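Local coordinates for protein glutamine--tRNA ligase (Saccharomyces cerevisiae, PDB 3TL4) that joins glutamine to its cognate tRNA(Gln) at the expense of ATP, the chain here being its appended N-terminal tRNA-binding domain, at residues T8-F11 and S12-F16; Q172-L175 and K176-P180. All blocks are in the same frame, centred on the assembly; numbering follows the deposited sequence.

How the contacts relate
Both contacts are C-terminal ends of helices, each terminated by a glycine with positive phi, and they sit on opposite sides of the chain's centre, about 51 Å apart between centres and about 35 Å between nearest atoms. Contact 1 closes helix 4-13, near the start of the chain, and contact 2 closes helix 166-178, near its end; they share no element. Each is partly buried; contact 1 keeps its glutamines exposed, whereas contact 2 buries Glu173 and exposes Lys176 and Leu175. Their chemistry differs: contact 1 relies on neutral groups, a serine hydroxyl and a Schellman ending, whereas contact 2 adds a carboxylate shared by a lysine and an arginine.

Contact 1 (T8-F11 and S12-F16); sequences TQLF and SQVGF
Thr8 O takes two hydrogen bonds from Ser12, one from the backbone N and one from the hydroxyl. Ser12 OG donates at 3.1 Å to Thr8 O and approaches it from the opposite face of the carbonyl plane to Ser12 N; with OG set between the backbone N and the carbonyl carbon (chi1 60°), the hydroxyl folds back over the preceding turn. Thr8 OG1 in its turn is bonded to Val4 O, one turn earlier. The regular helical ladder goes on with Gln13 N to Gln9 O and Val14 N to Leu10 O, the latter 3.0 Å long.

Among the side chains, Gln9 and Gln13 run alongside each other on the outer face, with Gln13 NE2 3.4 Å from Gln9 CG and the two amide planes turned 62° apart. On another face, Leu10 CD1 meets Val14 CG1 at 4.0 Å, and Leu10 goes on to touch Tyr35 and Ile38 of helix 28-39. Phe11 packs between that helix and helix 18-24, where Phe16 also reaches Val21. The edge of the Phe16 ring lies by Phe11 O, with CD2 3.3 Å from Phe11 O.

Phe16 N bonds that same oxygen, Phe11 O, at 3.0 Å, and Gly15 N makes a weak bond to Ser12 O: with Gly15 as the C-prime residue, this is the Schellman motif that ends helix 4-13.

Contact 2 (Q172-L175 and K176-P180); sequences QEVL and KLLGP
Glu173 and Lys176 run alongside each other on the last turns of helix 166-178, joined by an i to i+3 salt bridge between Glu173 OE2 and Lys176 NZ; the modelled separation is very short and its exact value doubtful. The lysine chain is stretched out from CG onward and runs back along the helix, so that its CD passes 3.5 Å from Glu173 OE1. The glutamate bends to meet it, its chi2 of -57° turning the carboxylate back toward the lysine.

A second pairing, Val174 with Leu178, is apolar and tight. Val174 CG1 stands 3.5 Å from Leu178 CD1, closer than carbons usually pack. Beneath these side chains Leu178 N bonds Val174 O at 2.8 Å, whereas the backbone bonds of Lys176 N to Gln172 O and Glu173 O are both weak.

Further out, neighbouring helices and a loop residue surround these groups. Glu173 OE2 also forms a salt bridge with Arg123 of helix 119-132, so one carboxylate oxygen of the buried Glu173 faces two cationic partners, which would be expected to favour its ionised form. Val174 rests on Val145 and Ile148 of helix 145-153, while Leu177 and Leu178 meet Leu138 of helix 134-140; Tyr142 of the intervening loop touches Val174, Leu175 and Leu178 and bonds Gly179 O through its hydroxyl.

The helix stops at Gly179, whose positive phi breaks the helical path and leads into Pro180. Gly179 N still bonds Leu175 O at 2.8 Å, and Leu175 CD1 lies over the exit with Gly179 O 3.5 Å away.

Contact 1 (T8-F11 and S12-F16)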
# COMPACT_ATOMS: atom_id res chain seq x y z
N THR A 8 7.13 -19.58 17.17
CA THR A 8 8.50 -19.32 16.73
C THR A 8 8.87 -20.21 15.56
O THR A 8 9.46 -19.76 14.57
CB THR A 8 9.52 -19.56 17.86
OG1 THR A 8 9.38 -18.54 18.85
CG2 THR A 8 10.93 -19.51 17.31
N GLN A 9 8.55 -21.50 15.68
CA GLN A 9 8.92 -22.48 14.67
C GLN A 9 8.31 -22.15 13.31
O GLN A 9 9.01 -22.12 12.30
CB GLN A 9 8.52 -23.88 15.13
CG GLN A 9 9.53 -24.97 14.79
CD GLN A 9 9.21 -26.30 15.47
OE1 GLN A 9 8.58 -27.18 14.87
NE2 GLN A 9 9.65 -26.45 16.72
N LEU A 10 7.00 -21.89 13.28
CA LEU A 10 6.30 -21.62 12.02
C LEU A 10 6.83 -20.37 11.32
O LEU A 10 7.07 -20.38 10.12
CB LEU A 10 4.80 -21.47 12.27
CG LEU A 10 3.95 -21.05 11.07
CD1 LEU A 10 4.04 -22.10 9.96
CD2 LEU A 10 2.50 -20.83 11.48
N PHE A 11 7.01 -19.30 12.08
CA PHE A 11 7.41 -18.00 11.54
C PHE A 11 8.78 -18.02 10.90
O PHE A 11 8.99 -17.42 9.85
CB PHE A 11 7.38 -16.94 12.64
CG PHE A 11 6.01 -16.68 13.21
CD1 PHE A 11 4.88 -17.17 12.57
CD2 PHE A 11 5.85 -15.95 14.37
CE1 PHE A 11 3.61 -16.93 13.09
CE2 PHE A 11 4.59 -15.70 14.89
CZ PHE A 11 3.47 -16.19 14.25
N SER A 12 9.72 -18.70 11.54
CA SER A 12 11.06 -18.78 10.98
C SER A 12 11.10 -19.77 9.82
O SER A 12 11.96 -19.67 8.95
CB SER A 12 12.08 -19.15 12.05
OG SER A 12 11.76 -20.41 12.61
N GLN A 13 10.17 -20.72 9.82
CA GLN A 13 10.05 -21.67 8.72
C GLN A 13 9.53 -21.02 7.44
O GLN A 13 9.92 -21.41 6.34
CB GLN A 13 9.18 -22.85 9.10
CG GLN A 13 9.91 -23.85 9.99
CD GLN A 13 8.97 -24.75 10.75
OE1 GLN A 13 7.74 -24.59 10.69
NE2 GLN A 13 9.53 -25.72 11.47
N VAL A 14 8.64 -20.03 7.59
CA VAL A 14 8.18 -19.27 6.43
C VAL A 14 9.21 -18.20 6.05
O VAL A 14 9.08 -17.51 5.04
CB VAL A 14 6.74 -18.71 6.63
CG1 VAL A 14 5.83 -19.80 7.22
CG2 VAL A 14 6.74 -17.50 7.51
N GLY A 15 10.25 -18.07 6.87
CA GLY A 15 11.40 -17.27 6.48
C GLY A 15 11.54 -15.92 7.15
O GLY A 15 12.35 -15.11 6.72
N PHE A 16 10.75 -15.67 8.19
CA PHE A 16 10.95 -14.46 8.98
C PHE A 16 12.31 -14.59 9.63
O PHE A 16 12.67 -15.66 10.12
CB PHE A 16 9.86 -14.28 10.05
CG PHE A 16 8.57 -13.73 9.51
CD1 PHE A 16 8.48 -12.41 9.11
CD2 PHE A 16 7.45 -14.54 9.41
CE1 PHE A 16 7.29 -11.90 8.61
CE2 PHE A 16 6.27 -14.04 8.90
CZ PHE A 16 6.18 -12.72 8.50

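Contact 2 (Q172-L175 and K176-P180)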
# COMPACT_ATOMS: atom_id res chain seq x y z
N GLN A 172 9.34 17.75 -14.04
CA GLN A 172 9.34 17.94 -15.49
C GLN A 172 8.22 18.87 -15.96
O GLN A 172 8.42 19.74 -16.78
CB GLN A 172 9.18 16.61 -16.19
CG GLN A 172 10.19 15.55 -15.83
CD GLN A 172 9.89 14.25 -16.56
OE1 GLN A 172 9.95 14.19 -17.79
NE2 GLN A 172 9.51 13.22 -15.81
N GLU A 173 7.02 18.66 -15.45
CA GLU A 173 5.88 19.46 -15.88
C GLU A 173 5.98 20.90 -15.43
O GLU A 173 5.58 21.81 -16.14
CB GLU A 173 4.58 18.83 -15.40
CG GLU A 173 4.33 17.46 -16.04
CD GLU A 173 4.30 17.56 -17.55
OE1 GLU A 173 3.63 18.47 -18.07
OE2 GLU A 173 4.96 16.73 -18.23
N VAL A 174 6.52 21.12 -14.24
CA VAL A 174 6.63 22.47 -13.69
C VAL A 174 7.63 23.27 -14.50
O VAL A 174 7.40 24.45 -14.81
CB VAL A 174 7.00 22.43 -12.19
CG1 VAL A 174 7.42 23.77 -11.71
CG2 VAL A 174 5.81 21.93 -11.38
N LEU A 175 8.72 22.62 -14.89
CA LEU A 175 9.72 23.22 -15.77
C LEU A 175 9.07 23.77 -17.04
O LEU A 175 9.42 24.87 -17.48
CB LEU A 175 10.80 22.19 -16.14
CG LEU A 175 11.96 22.61 -17.05
CD1 LEU A 175 12.70 23.85 -16.51
CD2 LEU A 175 12.93 21.43 -17.23
N LYS A 176 8.14 23.02 -17.64
CA LYS A 176 7.52 23.46 -18.89
C LYS A 176 6.82 24.81 -18.75
O LYS A 176 6.84 25.63 -19.67
CB LYS A 176 6.53 22.41 -19.40
CG LYS A 176 7.19 21.10 -19.78
CD LYS A 176 6.16 19.99 -20.03
CE LYS A 176 6.87 18.66 -20.26
NZ LYS A 176 5.92 17.51 -20.31
N LEU A 177 6.18 25.02 -17.60
CA LEU A 177 5.40 26.22 -17.31
C LEU A 177 6.26 27.38 -16.79
O LEU A 177 6.02 28.54 -17.12
CB LEU A 177 4.33 25.89 -16.27
CG LEU A 177 3.49 27.02 -15.65
CD1 LEU A 177 2.66 27.75 -16.71
CD2 LEU A 177 2.60 26.46 -14.54
N LEU A 178 7.24 27.05 -15.96
CA LEU A 178 7.98 28.07 -15.22
C LEU A 178 9.23 28.47 -15.96
O LEU A 178 9.70 29.60 -15.83
CB LEU A 178 8.33 27.56 -13.82
CG LEU A 178 7.13 27.31 -12.90
CD1 LEU A 178 7.58 27.22 -11.46
CD2 LEU A 178 6.11 28.43 -13.02
N GLY A 179 9.75 27.54 -16.75
CA GLY A 179 11.07 27.68 -17.34
C GLY A 179 12.06 27.31 -16.27
O GLY A 179 11.65 26.88 -15.19
N PRO A 180 13.36 27.48 -16.54
CA PRO A 180 14.34 27.06 -15.52
C PRO A 180 14.38 28.01 -14.32
O PRO A 180 13.90 29.15 -14.42
CB PRO A 180 15.67 27.08 -16.29
CG PRO A 180 15.45 27.98 -17.44
CD PRO A 180 14.00 27.87 -17.81